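Local coordinates for protein streptomycin 3''-adenylyltransferase (Enterococcus faecalis, PDB 6SXJ) that transfers the adenylyl group of ATP to the 9-hydroxyl of spectinomycin, giving resistance to that antibiotic but not to streptomycin, at residues S35-G40 / K138-R143; S73-D78 / Y108-Q113; N99-Q104 / K124-D129; A165-S170 / N250-L255. All blocks are in the same frame, centred on the assembly; numbering follows the deposited sequence.

From the N terminus, the chain leaves strand 27-33, enters helix 35-38 and returns about a hundred residues later to close contact 1 with 138-143, at the end of helix 130-139. Contacts 2 and 3 nest inside that loop. They cross each other, their segments alternating: 73-78, 99-104, 108-113, 124-129. Contact 2 joins two loops at one end of the nucleotidyltransferase sheet, and contact 3 adds edge strand 125-126 to it; their centres lie about 22 Å apart. Contact 4 opens only after the others have closed, joining helix 159-173 to the terminal helix 241-253. Contact 3 touches it through H100 and S128 against A165, so sheet edge and helical domain meet there.

Contact 1 (S35-G40 / K138-R143); sequences SGVESG and KRKNKR
V37 lays its CG1 methyl against the side chain of K140 and the N141-K142 peptide, and its torsion explains the fit: with CG1 anti to the backbone N (chi1 -180°), this branch is directed across the gap. It meets K140 CG at 3.9 Å and, on the main chain, N141 C at 4.0 Å. The other branch is looser, with V37 CG2 4.4 Å from K142 CB. K140 answers with its aliphatic chain, which crosses the valine obliquely. A bend at chi2 (139°) directs the chain beyond CG, and K140 CE comes within 3.8 Å of V37 O. Helix 35-38 directly follows strand 27-33 and begins at S35, the serine of the Gly-Ser signature of nucleotidyltransferases, while 142-143 belongs to strand 142-144, an outermost strand of the sheet, which pairs with 27-33. The valine thus lies where the turn after one strand faces the approach to its neighbour. E38 runs antiparallel to K140, with E38 CG 4.1 Å from K140 CB. Beyond CG the glutamate is extended, and this carries its carboxylate past the lysine to Q136 NE2, which bonds OE2. A water lies between E38 OE1 and K140 O, but it has more acceptors in reach than protons, so the bridge is tentative. R139 NH1, of opposite charge, stays 4.7 Å from E38 OE1, too far for contact.

Contact 2 (S73-D78 / Y108-Q113); sequences SKKIGD and YGEWLQ
The carboxylate of E110 collects polar partners from both loops, most of them on OE2. S73 OG lies 2.7 Å from E110 OE2, but K74 O is also within reach of its one proton, so the acceptor is not settled. K75 NZ adds a salt bridge to the same oxygen, 3.3 Å from E110 OE2; its stronger partner is the carbonyl of R70. On its own side of the contact, Y108 OH donates to E110 OE2, which lies in the plane of the tyrosine ring at its edge, though the very short modelled bond needs caution. The second oxygen is held by Q113: its NE2 reaches E110 OE1 at 3.1 Å with an N-H...O angle of 163°, on the syn side but 30° out of the carboxylate plane. Q113 is fixed by R70 NH1 at its OE1. E110 curls to reach these groups, bent at chi2 (-60°), and the nearby ammonium should favour its ionised form. K74 O lies 3.1 Å from E110 CD, but it and the carboxylate oxygens are all acceptors: proximity, not a bond. Further out the packing is loose: I76 CD1 lies 3.8 Å from E110 O and 4.3 Å from E110 CB. The first loop reverses in a type II turn, K75 to D78, closed by D78 N bonding K75 O at 3.0 Å, with G77 at positive phi. The arrangement is a largely buried carboxylate between that turn and the 3-10 segment 110-112, which links strand 103-108 to helix 113-117 at the end of the nucleotidyltransferase sheet.

Contact 3 (N99-Q104 / K124-D129); sequences NHPPKQ and KELNSD
Q104 and N127 are joined amide to amide: N127 ND2 gives a nearly straight bond (170°) to Q104 OE1 at 2.7 Å. The amide planes are nearly perpendicular; Q104 OE1 lies in the plane of the N127 amide, whereas ND2 is tilted 32° from the carbonyl plane of Q104. With CG opposite the backbone N (chi1 170°) and the chain extended beyond it, the glutamine reaches this point. N127 OD1 weakly accepts from D129 N, a cap at the turn into the next helix. Around this pair the antiparallel backbones are tight. Q104 and E125 form a hydrogen-bonded pair, Q104 N to E125 O at 2.8 Å and E125 N to Q104 O at 3.1 Å, while K103 and L126 form a non-hydrogen-bonded pair. N127 N extends the pairing to P102 O, 3.1 Å away. At the other end, after a cis peptide, P101 CB packs on S128 N at 3.7 Å, and S128 OG approaches the edge of the H100 ring, 3.4 Å from CE1.

The face bearing K103 and L126 is looser and exposed. Their chains run side by side, K103 CG 4.1 Å from L126 CD1, and K124 CD touches K103 CB at 3.8 Å before its NZ turns to E94 in a salt bridge. The backbone bonds add strand 125-126 beside 103-108 as an outermost strand of the six-stranded sheet. Helix 130-139 packs L130 against P102 and Q104 and supplies T131 to H100 ND1, while helix 159-173 meets the imidazole with D161, R164 and A165.

Contact 4 (A165-S170 / N250-L255); sequences AIMDSS and NRLKKL
L252 projects from the last helix toward M167, the two side chains meeting tip to tip. Its CB stands back, 4.8 Å from M167 CE. The next atom makes the close approach: with CG anti to the backbone N (chi1 173°), L252 CG comes to 3.7 Å from M167 CE. From there the branches separate. L252 CD1 lies against the thioether, 4.1 Å from M167 SD, and also borders I166 CG2 at 4.3 Å. L252 CD2 turns to the following helical turn and touches S170 CB at 3.8 Å. The leucine end therefore lies among I166, M167 and S170, which share one side of helix 159-173, in the all-helical C-terminal domain of aminoglycoside adenylyltransferases, where it meets the terminal helix 241-253. Helix 181-196 flanks the same site, with T194 against I166, M195 against M167 and M191 against S170, and I132 of helix 130-139 also reaches I166.

The methionine is not extended. Bends at chi2 and chi3 swing its methyl over the end of helix 241-253, where CE also lies 4.2 Å from K253 CA. S170 is fixed differently: its OG sits between the backbone N and the carbonyl carbon (chi1 67°), and from there donates back to M167 O at 2.6 Å. That bond satisfies the hydroxyl within its own helix, while S170 CB meets the leucine methyl.

Contact 1 (S35-G40 / K138-R143)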
loop_
_atom_site.group_PDB
_atom_site.type_symbol
_atom_site.label_atom_id
_atom_site.label_comp_id
_atom_site.label_asym_id
_atom_site.label_seq_id
_atom_site.Cartn_x
_atom_site.Cartn_y
_atom_site.Cartn_z
ATOM N N SER A 35 7.831 -2.813 1.473
ATOM C CA SER A 35 8.675 -3.966 1.172
ATOM C C SER A 35 10.085 -3.547 0.776
ATOM O O SER A 35 11.059 -4.230 1.115
ATOM C CB SER A 35 8.042 -4.802 0.057
ATOM O OG SER A 35 7.979 -4.066 -1.155
ATOM N N GLY A 36 10.217 -2.432 0.056
ATOM C CA GLY A 36 11.531 -2.012 -0.400
ATOM C C GLY A 36 12.448 -1.582 0.726
ATOM O O GLY A 36 13.667 -1.754 0.637
ATOM N N VAL A 37 11.886 -1.011 1.784
ATOM C CA VAL A 37 12.669 -0.579 2.934
ATOM C C VAL A 37 12.778 -1.687 3.969
ATOM O O VAL A 37 13.822 -1.856 4.601
ATOM C CB VAL A 37 12.039 0.692 3.545
ATOM C CG1 VAL A 37 12.838 1.163 4.741
ATOM C CG2 VAL A 37 11.933 1.800 2.503
ATOM N N GLU A 38 11.711 -2.459 4.157
ATOM C CA GLU A 38 11.694 -3.453 5.222
ATOM C C GLU A 38 12.386 -4.746 4.817
ATOM O O GLU A 38 12.968 -5.422 5.670
ATOM C CB GLU A 38 10.251 -3.758 5.635
ATOM C CG GLU A 38 9.599 -2.677 6.483
ATOM C CD GLU A 38 8.094 -2.850 6.599
ATOM O OE1 GLU A 38 7.475 -2.142 7.425
ATOM O OE2 GLU A 38 7.530 -3.692 5.862
ATOM N N SER A 39 12.315 -5.113 3.537
ATOM C CA SER A 39 12.833 -6.385 3.059
ATOM C C SER A 39 14.000 -6.256 2.096
ATOM O O SER A 39 14.744 -7.228 1.932
ATOM C CB SER A 39 11.723 -7.187 2.355
ATOM O OG SER A 39 10.464 -6.995 2.979
ATOM N N GLY A 40 14.185 -5.114 1.463
ATOM C CA GLY A 40 15.200 -4.984 0.441
ATOM C C GLY A 40 14.573 -4.809 -0.933
ATOM O O GLY A 40 13.442 -5.244 -1.194
ATOM N N LYS A 138 5.717 4.203 10.338
ATOM C CA LYS A 138 6.228 4.728 11.601
ATOM C C LYS A 138 7.262 3.798 12.218
ATOM O O LYS A 138 8.198 4.263 12.880
ATOM C CB LYS A 138 5.071 4.962 12.575
ATOM C CG LYS A 138 5.427 5.823 13.775
ATOM C CD LYS A 138 4.201 6.523 14.359
ATOM C CE LYS A 138 4.541 7.252 15.657
ATOM N NZ LYS A 138 4.634 6.320 16.819
ATOM N N ARG A 139 7.129 2.488 12.004
ATOM C CA ARG A 139 8.064 1.546 12.610
ATOM C C ARG A 139 9.341 1.400 11.797
ATOM O O ARG A 139 10.412 1.181 12.375
ATOM C CB ARG A 139 7.405 0.177 12.780
ATOM C CG ARG A 139 6.360 0.122 13.892
ATOM C CD ARG A 139 5.476 -1.115 13.777
ATOM N NE ARG A 139 6.216 -2.354 14.017
ATOM C CZ ARG A 139 6.465 -3.276 13.090
ATOM N NH1 ARG A 139 6.035 -3.110 11.846
ATOM N NH2 ARG A 139 7.148 -4.370 13.407
ATOM N N LYS A 140 9.260 1.492 10.472
ATOM C CA LYS A 140 10.463 1.455 9.647
ATOM C C LYS A 140 10.226 2.256 8.379
ATOM O O LYS A 140 9.331 1.931 7.589
ATOM C CB LYS A 140 10.869 0.021 9.302
ATOM C CG LYS A 140 12.111 -0.060 8.414
ATOM C CD LYS A 140 13.050 -1.180 8.830
ATOM C CE LYS A 140 14.458 -0.958 8.277
ATOM N NZ LYS A 140 15.220 0.081 9.036
ATOM N N ASN A 141 11.041 3.289 8.186
ATOM C CA ASN A 141 10.963 4.138 7.013
ATOM C C ASN A 141 12.358 4.637 6.673
ATOM O O ASN A 141 13.295 4.519 7.470
ATOM C CB ASN A 141 10.021 5.320 7.252
ATOM C CG ASN A 141 10.553 6.277 8.304
ATOM O OD1 ASN A 141 11.406 7.108 8.018
ATOM N ND2 ASN A 141 10.056 6.157 9.525
ATOM N N LYS A 142 12.485 5.226 5.486
ATOM C CA LYS A 142 13.701 5.921 5.075
ATOM C C LYS A 142 13.348 7.368 4.770
ATOM O O LYS A 142 12.563 7.638 3.854
ATOM C CB LYS A 142 14.340 5.257 3.855
ATOM C CG LYS A 142 15.540 6.011 3.282
ATOM C CD LYS A 142 16.597 5.045 2.745
ATOM C CE LYS A 142 17.718 5.769 2.002
ATOM N NZ LYS A 142 18.422 6.759 2.869
ATOM N N ARG A 143 13.913 8.294 5.545
ATOM C CA ARG A 143 13.737 9.718 5.283
ATOM C C ARG A 143 14.650 10.132 4.135
ATOM O O ARG A 143 15.873 9.957 4.214
ATOM C CB ARG A 143 14.040 10.542 6.533
ATOM C CG ARG A 143 14.021 12.061 6.302
ATOM C CD ARG A 143 14.314 12.807 7.583
ATOM N NE ARG A 143 15.550 12.308 8.163
ATOM C CZ ARG A 143 16.757 12.668 7.744
ATOM N NH1 ARG A 143 16.881 13.556 6.760
ATOM N NH2 ARG A 143 17.834 12.144 8.306
HETATM O O HOH W 1 7.776 0.356 6.329
#

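Contact 2 (S73-D78 / Y108-Q113)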
loop_
_atom_site.group_PDB
_atom_site.type_symbol
_atom_site.label_atom_id
_atom_site.label_comp_id
_atom_site.label_asym_id
_atom_site.label_seq_id
_atom_site.Cartn_x
_atom_site.Cartn_y
_atom_site.Cartn_z
ATOM N N SER A 73 6.381 6.480 -13.632
ATOM C CA SER A 73 5.905 5.319 -12.904
ATOM C C SER A 73 5.545 4.224 -13.892
ATOM O O SER A 73 5.075 4.508 -14.996
ATOM C CB SER A 73 4.684 5.677 -12.040
ATOM O OG SER A 73 3.934 4.536 -11.675
ATOM N N LYS A 74 5.727 2.973 -13.470
ATOM C CA LYS A 74 5.320 1.845 -14.290
ATOM C C LYS A 74 3.818 1.911 -14.550
ATOM O O LYS A 74 3.040 2.343 -13.697
ATOM C CB LYS A 74 5.662 0.530 -13.594
ATOM C CG LYS A 74 5.371 -0.722 -14.410
ATOM C CD LYS A 74 5.343 -1.957 -13.508
ATOM C CE LYS A 74 5.194 -3.251 -14.313
ATOM N NZ LYS A 74 6.444 -4.074 -14.321
ATOM N N LYS A 75 3.410 1.463 -15.734
ATOM C CA LYS A 75 2.003 1.292 -16.064
ATOM C C LYS A 75 1.670 -0.191 -16.075
ATOM O O LYS A 75 2.494 -1.022 -16.482
ATOM C CB LYS A 75 1.661 1.923 -17.412
ATOM C CG LYS A 75 1.328 3.408 -17.311
ATOM C CD LYS A 75 2.595 4.245 -17.420
ATOM C CE LYS A 75 2.342 5.695 -17.040
ATOM N NZ LYS A 75 2.190 5.859 -15.570
ATOM N N ILE A 76 0.453 -0.508 -15.623
ATOM C CA ILE A 76 0.041 -1.893 -15.445
ATOM C C ILE A 76 0.227 -2.664 -16.738
ATOM O O ILE A 76 0.018 -2.142 -17.839
ATOM C CB ILE A 76 -1.424 -1.961 -14.974
ATOM C CG1 ILE A 76 -1.535 -1.518 -13.515
ATOM C CG2 ILE A 76 -1.970 -3.372 -15.161
ATOM C CD1 ILE A 76 -2.869 -0.859 -13.179
ATOM N N GLY A 77 0.640 -3.920 -16.603
ATOM C CA GLY A 77 0.772 -4.803 -17.747
ATOM C C GLY A 77 1.712 -4.307 -18.830
ATOM O O GLY A 77 1.775 -4.871 -19.933
ATOM N N ASP A 78 2.423 -3.216 -18.557
ATOM C CA ASP A 78 3.552 -2.865 -19.414
ATOM C C ASP A 78 4.736 -3.770 -19.102
ATOM O O ASP A 78 4.985 -4.122 -17.951
ATOM C CB ASP A 78 3.904 -1.373 -19.299
ATOM C CG ASP A 78 4.858 -1.023 -18.173
ATOM O OD1 ASP A 78 5.227 0.176 -18.102
ATOM O OD2 ASP A 78 5.242 -1.886 -17.365
ATOM N N TYR A 108 -1.369 9.225 -5.221
ATOM C CA TYR A 108 -0.989 8.739 -6.537
ATOM C C TYR A 108 -0.920 7.222 -6.474
ATOM O O TYR A 108 -0.266 6.662 -5.587
ATOM C CB TYR A 108 0.359 9.276 -7.034
ATOM C CG TYR A 108 0.587 8.817 -8.463
ATOM C CD1 TYR A 108 0.221 9.616 -9.540
ATOM C CD2 TYR A 108 1.104 7.557 -8.736
ATOM C CE1 TYR A 108 0.388 9.181 -10.845
ATOM C CE2 TYR A 108 1.275 7.119 -10.029
ATOM C CZ TYR A 108 0.907 7.930 -11.082
ATOM O OH TYR A 108 1.073 7.482 -12.373
ATOM N N GLY A 109 -1.588 6.565 -7.421
ATOM C CA GLY A 109 -1.612 5.118 -7.507
ATOM C C GLY A 109 -2.059 4.678 -8.887
ATOM O O GLY A 109 -2.969 5.284 -9.462
ATOM N N GLU A 110 -1.435 3.631 -9.430
ATOM C CA GLU A 110 -1.705 3.251 -10.809
ATOM C C GLU A 110 -3.082 2.626 -10.983
ATOM O O GLU A 110 -3.621 2.673 -12.091
ATOM C CB GLU A 110 -0.632 2.284 -11.311
ATOM C CG GLU A 110 0.717 2.944 -11.571
ATOM C CD GLU A 110 0.644 4.038 -12.616
ATOM O OE1 GLU A 110 -0.148 3.906 -13.576
ATOM O OE2 GLU A 110 1.364 5.049 -12.469
ATOM N N TRP A 111 -3.658 2.036 -9.931
ATOM C CA TRP A 111 -5.031 1.542 -10.018
ATOM C C TRP A 111 -6.026 2.658 -10.295
ATOM O O TRP A 111 -7.181 2.370 -10.624
ATOM C CB TRP A 111 -5.432 0.818 -8.729
ATOM C CG TRP A 111 -5.453 1.701 -7.514
ATOM C CD1 TRP A 111 -6.526 2.361 -7.002
ATOM C CD2 TRP A 111 -4.346 2.014 -6.661
ATOM N NE1 TRP A 111 -6.157 3.073 -5.887
ATOM C CE2 TRP A 111 -4.825 2.870 -5.652
ATOM C CE3 TRP A 111 -2.997 1.644 -6.649
ATOM C CZ2 TRP A 111 -4.005 3.370 -4.649
ATOM C CZ3 TRP A 111 -2.185 2.143 -5.655
ATOM C CH2 TRP A 111 -2.688 2.995 -4.668
ATOM N N LEU A 112 -5.600 3.916 -10.187
ATOM C CA LEU A 112 -6.443 5.077 -10.406
ATOM C C LEU A 112 -6.203 5.739 -11.759
ATOM O O LEU A 112 -6.783 6.799 -12.034
ATOM C CB LEU A 112 -6.209 6.100 -9.294
ATOM C CG LEU A 112 -6.690 5.804 -7.876
ATOM C CD1 LEU A 112 -6.069 6.807 -6.919
ATOM C CD2 LEU A 112 -8.218 5.854 -7.805
ATOM N N GLN A 113 -5.368 5.146 -12.612
ATOM C CA GLN A 113 -4.972 5.827 -13.842
ATOM C C GLN A 113 -6.172 6.057 -14.760
ATOM O O GLN A 113 -6.363 7.160 -15.278
ATOM C CB GLN A 113 -3.880 5.027 -14.553
ATOM C CG GLN A 113 -3.090 5.828 -15.585
ATOM C CD GLN A 113 -2.335 6.987 -14.987
ATOM O OE1 GLN A 113 -2.757 8.141 -15.093
ATOM N NE2 GLN A 113 -1.200 6.694 -14.363
#

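Contact 3 (N99-Q104 / K124-D129)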
loop_
_atom_site.group_PDB
_atom_site.type_symbol
_atom_site.label_atom_id
_atom_site.label_comp_id
_atom_site.label_asym_id
_atom_site.label_seq_id
_atom_site.Cartn_x
_atom_site.Cartn_y
_atom_site.Cartn_z
ATOM N N ASN A 99 -7.273 9.721 15.064
ATOM C CA ASN A 99 -8.637 9.234 14.874
ATOM C C ASN A 99 -8.651 8.236 13.730
ATOM O O ASN A 99 -8.238 8.568 12.614
ATOM C CB ASN A 99 -9.602 10.386 14.582
ATOM C CG ASN A 99 -10.995 9.898 14.212
ATOM O OD1 ASN A 99 -11.300 9.679 13.038
ATOM N ND2 ASN A 99 -11.843 9.722 15.218
ATOM N N HIS A 100 -9.127 7.030 14.003
ATOM C CA HIS A 100 -9.308 6.046 12.943
ATOM C C HIS A 100 -10.743 6.101 12.424
ATOM O O HIS A 100 -11.685 6.069 13.227
ATOM C CB HIS A 100 -9.000 4.648 13.449
ATOM C CG HIS A 100 -9.264 3.577 12.441
ATOM N ND1 HIS A 100 -8.414 3.318 11.387
ATOM C CD2 HIS A 100 -10.292 2.706 12.316
ATOM C CE1 HIS A 100 -8.904 2.331 10.662
ATOM N NE2 HIS A 100 -10.042 1.939 11.204
ATOM N N PRO A 101 -10.958 6.181 11.099
ATOM C CA PRO A 101 -9.950 6.195 10.027
ATOM C C PRO A 101 -9.341 7.579 9.799
ATOM O O PRO A 101 -10.018 8.578 10.018
ATOM C CB PRO A 101 -10.745 5.736 8.803
ATOM C CG PRO A 101 -12.133 6.228 9.057
ATOM C CD PRO A 101 -12.328 6.293 10.567
ATOM N N PRO A 102 -8.080 7.640 9.372
ATOM C CA PRO A 102 -7.401 8.936 9.270
ATOM C C PRO A 102 -7.706 9.655 7.963
ATOM O O PRO A 102 -8.187 9.078 6.987
ATOM C CB PRO A 102 -5.916 8.565 9.364
ATOM C CG PRO A 102 -5.846 7.172 8.805
ATOM C CD PRO A 102 -7.177 6.509 9.075
ATOM N N LYS A 103 -7.410 10.952 7.970
ATOM C CA LYS A 103 -7.595 11.781 6.792
ATOM C C LYS A 103 -6.401 11.671 5.849
ATOM O O LYS A 103 -5.241 11.671 6.274
ATOM C CB LYS A 103 -7.811 13.238 7.205
ATOM C CG LYS A 103 -9.176 13.522 7.863
ATOM C CD LYS A 103 -9.136 14.846 8.633
ATOM C CE LYS A 103 -10.060 14.844 9.849
ATOM N NZ LYS A 103 -9.434 15.508 11.038
ATOM N N GLN A 104 -6.708 11.590 4.557
ATOM C CA GLN A 104 -5.744 11.410 3.485
ATOM C C GLN A 104 -5.959 12.526 2.474
ATOM O O GLN A 104 -7.060 12.671 1.935
ATOM C CB GLN A 104 -5.923 10.036 2.831
ATOM C CG GLN A 104 -5.131 9.833 1.543
ATOM C CD GLN A 104 -5.341 8.453 0.945
ATOM O OE1 GLN A 104 -4.918 7.445 1.515
ATOM N NE2 GLN A 104 -6.001 8.397 -0.205
ATOM N N LYS A 124 -9.790 15.159 -0.390
ATOM C CA LYS A 124 -9.629 14.718 0.987
ATOM C C LYS A 124 -10.612 13.593 1.272
ATOM O O LYS A 124 -11.809 13.719 1.008
ATOM C CB LYS A 124 -9.855 15.879 1.957
ATOM C CG LYS A 124 -9.825 15.467 3.429
ATOM C CD LYS A 124 -8.419 15.110 3.905
ATOM C CE LYS A 124 -7.444 16.278 3.816
ATOM N NZ LYS A 124 -8.100 17.610 4.030
ATOM N N GLU A 125 -10.104 12.485 1.803
ATOM C CA GLU A 125 -10.958 11.345 2.093
ATOM C C GLU A 125 -10.446 10.648 3.342
ATOM O O GLU A 125 -9.329 10.894 3.809
ATOM C CB GLU A 125 -11.013 10.364 0.915
ATOM C CG GLU A 125 -9.675 10.156 0.232
ATOM C CD GLU A 125 -9.679 8.988 -0.740
ATOM O OE1 GLU A 125 -10.217 7.915 -0.382
ATOM O OE2 GLU A 125 -9.130 9.142 -1.859
ATOM N N LEU A 126 -11.285 9.768 3.874
ATOM C CA LEU A 126 -10.940 8.936 5.014
ATOM C C LEU A 126 -10.543 7.571 4.479
ATOM O O LEU A 126 -11.211 7.038 3.588
ATOM C CB LEU A 126 -12.113 8.824 5.985
ATOM C CG LEU A 126 -12.374 10.043 6.876
ATOM C CD1 LEU A 126 -11.420 10.053 8.068
ATOM C CD2 LEU A 126 -12.263 11.350 6.113
ATOM N N ASN A 127 -9.442 7.025 4.989
ATOM C CA ASN A 127 -8.863 5.800 4.439
ATOM C C ASN A 127 -8.428 4.921 5.605
ATOM O O ASN A 127 -7.344 5.108 6.166
ATOM C CB ASN A 127 -7.692 6.112 3.512
ATOM C CG ASN A 127 -7.029 4.861 2.967
ATOM O OD1 ASN A 127 -7.441 3.739 3.271
ATOM N ND2 ASN A 127 -5.986 5.049 2.159
ATOM N N SER A 128 -9.272 3.949 5.953
ATOM C CA SER A 128 -8.932 3.045 7.042
ATOM C C SER A 128 -7.622 2.316 6.780
ATOM O O SER A 128 -6.894 1.989 7.723
ATOM C CB SER A 128 -10.063 2.040 7.257
ATOM O OG SER A 128 -9.549 0.797 7.698
ATOM N N ASP A 129 -7.298 2.058 5.510
ATOM C CA ASP A 129 -6.069 1.339 5.201
ATOM C C ASP A 129 -4.838 2.169 5.536
ATOM O O ASP A 129 -3.774 1.611 5.827
ATOM C CB ASP A 129 -6.049 0.942 3.727
ATOM C CG ASP A 129 -6.834 -0.321 3.455
ATOM O OD1 ASP A 129 -6.872 -1.198 4.342
ATOM O OD2 ASP A 129 -7.419 -0.440 2.357
#

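Contact 4 (A165-S170 / N250-L255)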
loop_
_atom_site.group_PDB
_atom_site.type_symbol
_atom_site.label_atom_id
_atom_site.label_comp_id
_atom_site.label_asym_id
_atom_site.label_seq_id
_atom_site.Cartn_x
_atom_site.Cartn_y
_atom_site.Cartn_z
ATOM N N ALA A 165 -8.568 -1.716 11.575
ATOM C CA ALA A 165 -8.284 -1.456 10.168
ATOM C C ALA A 165 -8.269 -2.749 9.360
ATOM O O ALA A 165 -8.923 -2.852 8.315
ATOM C CB ALA A 165 -6.944 -0.725 10.053
ATOM N N ILE A 166 -7.523 -3.750 9.831
ATOM C CA ILE A 166 -7.402 -4.996 9.078
ATOM C C ILE A 166 -8.759 -5.676 8.933
ATOM O O ILE A 166 -9.116 -6.159 7.851
ATOM C CB ILE A 166 -6.377 -5.925 9.752
ATOM C CG1 ILE A 166 -4.952 -5.439 9.475
ATOM C CG2 ILE A 166 -6.568 -7.364 9.271
ATOM C CD1 ILE A 166 -3.887 -6.188 10.237
ATOM N N MET A 167 -9.537 -5.736 10.016
ATOM C CA MET A 167 -10.809 -6.446 9.961
ATOM C C MET A 167 -11.782 -5.766 9.007
ATOM O O MET A 167 -12.478 -6.430 8.230
ATOM C CB MET A 167 -11.423 -6.527 11.355
ATOM C CG MET A 167 -10.529 -7.103 12.432
ATOM S SD MET A 167 -9.576 -8.537 11.921
ATOM C CE MET A 167 -10.852 -9.728 11.578
ATOM N N ASP A 168 -11.853 -4.441 9.052
ATOM C CA ASP A 168 -12.782 -3.742 8.173
ATOM C C ASP A 168 -12.406 -3.944 6.705
ATOM O O ASP A 168 -13.284 -4.091 5.846
ATOM C CB ASP A 168 -12.817 -2.255 8.526
ATOM C CG ASP A 168 -13.661 -1.953 9.753
ATOM O OD1 ASP A 168 -14.219 -2.902 10.326
ATOM O OD2 ASP A 168 -13.763 -0.766 10.144
ATOM N N SER A 169 -11.109 -4.042 6.409
ATOM C CA SER A 169 -10.686 -4.261 5.029
ATOM C C SER A 169 -10.989 -5.682 4.573
ATOM O O SER A 169 -11.402 -5.900 3.427
ATOM C CB SER A 169 -9.194 -3.975 4.890
ATOM O OG SER A 169 -8.720 -4.409 3.630
ATOM N N SER A 170 -10.798 -6.662 5.458
ATOM C CA SER A 170 -11.143 -8.035 5.111
ATOM C C SER A 170 -12.630 -8.171 4.817
ATOM O O SER A 170 -13.026 -8.963 3.953
ATOM C CB SER A 170 -10.752 -8.982 6.245
ATOM O OG SER A 170 -11.557 -8.744 7.390
ATOM N N ASN A 250 -12.163 -16.824 8.315
ATOM C CA ASN A 250 -12.481 -17.382 9.625
ATOM C C ASN A 250 -11.226 -17.504 10.482
ATOM O O ASN A 250 -11.215 -17.089 11.645
ATOM C CB ASN A 250 -13.180 -18.730 9.458
ATOM C CG ASN A 250 -14.630 -18.581 9.000
ATOM O OD1 ASN A 250 -15.049 -19.193 8.014
ATOM N ND2 ASN A 250 -15.399 -17.760 9.713
ATOM N N ARG A 251 -10.149 -18.058 9.917
ATOM C CA ARG A 251 -8.868 -18.073 10.623
ATOM C C ARG A 251 -8.512 -16.686 11.144
ATOM O O ARG A 251 -8.053 -16.535 12.282
ATOM C CB ARG A 251 -7.778 -18.592 9.685
ATOM C CG ARG A 251 -6.447 -18.939 10.325
ATOM C CD ARG A 251 -5.402 -19.107 9.226
ATOM N NE ARG A 251 -4.367 -20.086 9.534
ATOM C CZ ARG A 251 -3.443 -19.922 10.474
ATOM N NH1 ARG A 251 -3.434 -18.822 11.215
ATOM N NH2 ARG A 251 -2.531 -20.864 10.678
ATOM N N LEU A 252 -8.734 -15.655 10.324
ATOM C CA LEU A 252 -8.430 -14.292 10.741
ATOM C C LEU A 252 -9.383 -13.818 11.829
ATOM O O LEU A 252 -8.959 -13.172 12.794
ATOM C CB LEU A 252 -8.493 -13.363 9.530
ATOM C CG LEU A 252 -8.378 -11.850 9.736
ATOM C CD1 LEU A 252 -7.075 -11.476 10.416
ATOM C CD2 LEU A 252 -8.509 -11.142 8.382
ATOM N N LYS A 253 -10.674 -14.132 11.697
ATOM C CA LYS A 253 -11.661 -13.669 12.668
ATOM C C LYS A 253 -11.378 -14.175 14.078
ATOM O O LYS A 253 -11.903 -13.605 15.041
ATOM C CB LYS A 253 -13.063 -14.099 12.233
ATOM C CG LYS A 253 -13.705 -13.185 11.203
ATOM C CD LYS A 253 -14.649 -13.966 10.286
ATOM C CE LYS A 253 -16.119 -13.751 10.663
ATOM N NZ LYS A 253 -17.036 -14.642 9.876
ATOM N N LYS A 254 -10.576 -15.230 14.226
ATOM C CA LYS A 254 -10.118 -15.687 15.532
ATOM C C LYS A 254 -8.909 -14.905 16.032
ATOM O O LYS A 254 -8.247 -15.352 16.976
ATOM C CB LYS A 254 -9.774 -17.179 15.483
ATOM C CG LYS A 254 -10.767 -18.039 14.720
ATOM C CD LYS A 254 -12.192 -17.836 15.229
ATOM C CE LYS A 254 -13.079 -17.184 14.170
ATOM N NZ LYS A 254 -14.194 -16.375 14.763
ATOM N N LEU A 255 -8.629 -13.753 15.424
ATOM C CA LEU A 255 -7.420 -12.971 15.686
ATOM C C LEU A 255 -6.240 -13.839 16.099
ATOM O O LEU A 255 -5.522 -14.364 15.249
ATOM C CB LEU A 255 -7.688 -11.905 16.757
ATOM C CG LEU A 255 -8.314 -12.313 18.093
ATOM C CD1 LEU A 255 -7.239 -12.563 19.136
ATOM C CD2 LEU A 255 -9.288 -11.239 18.575
#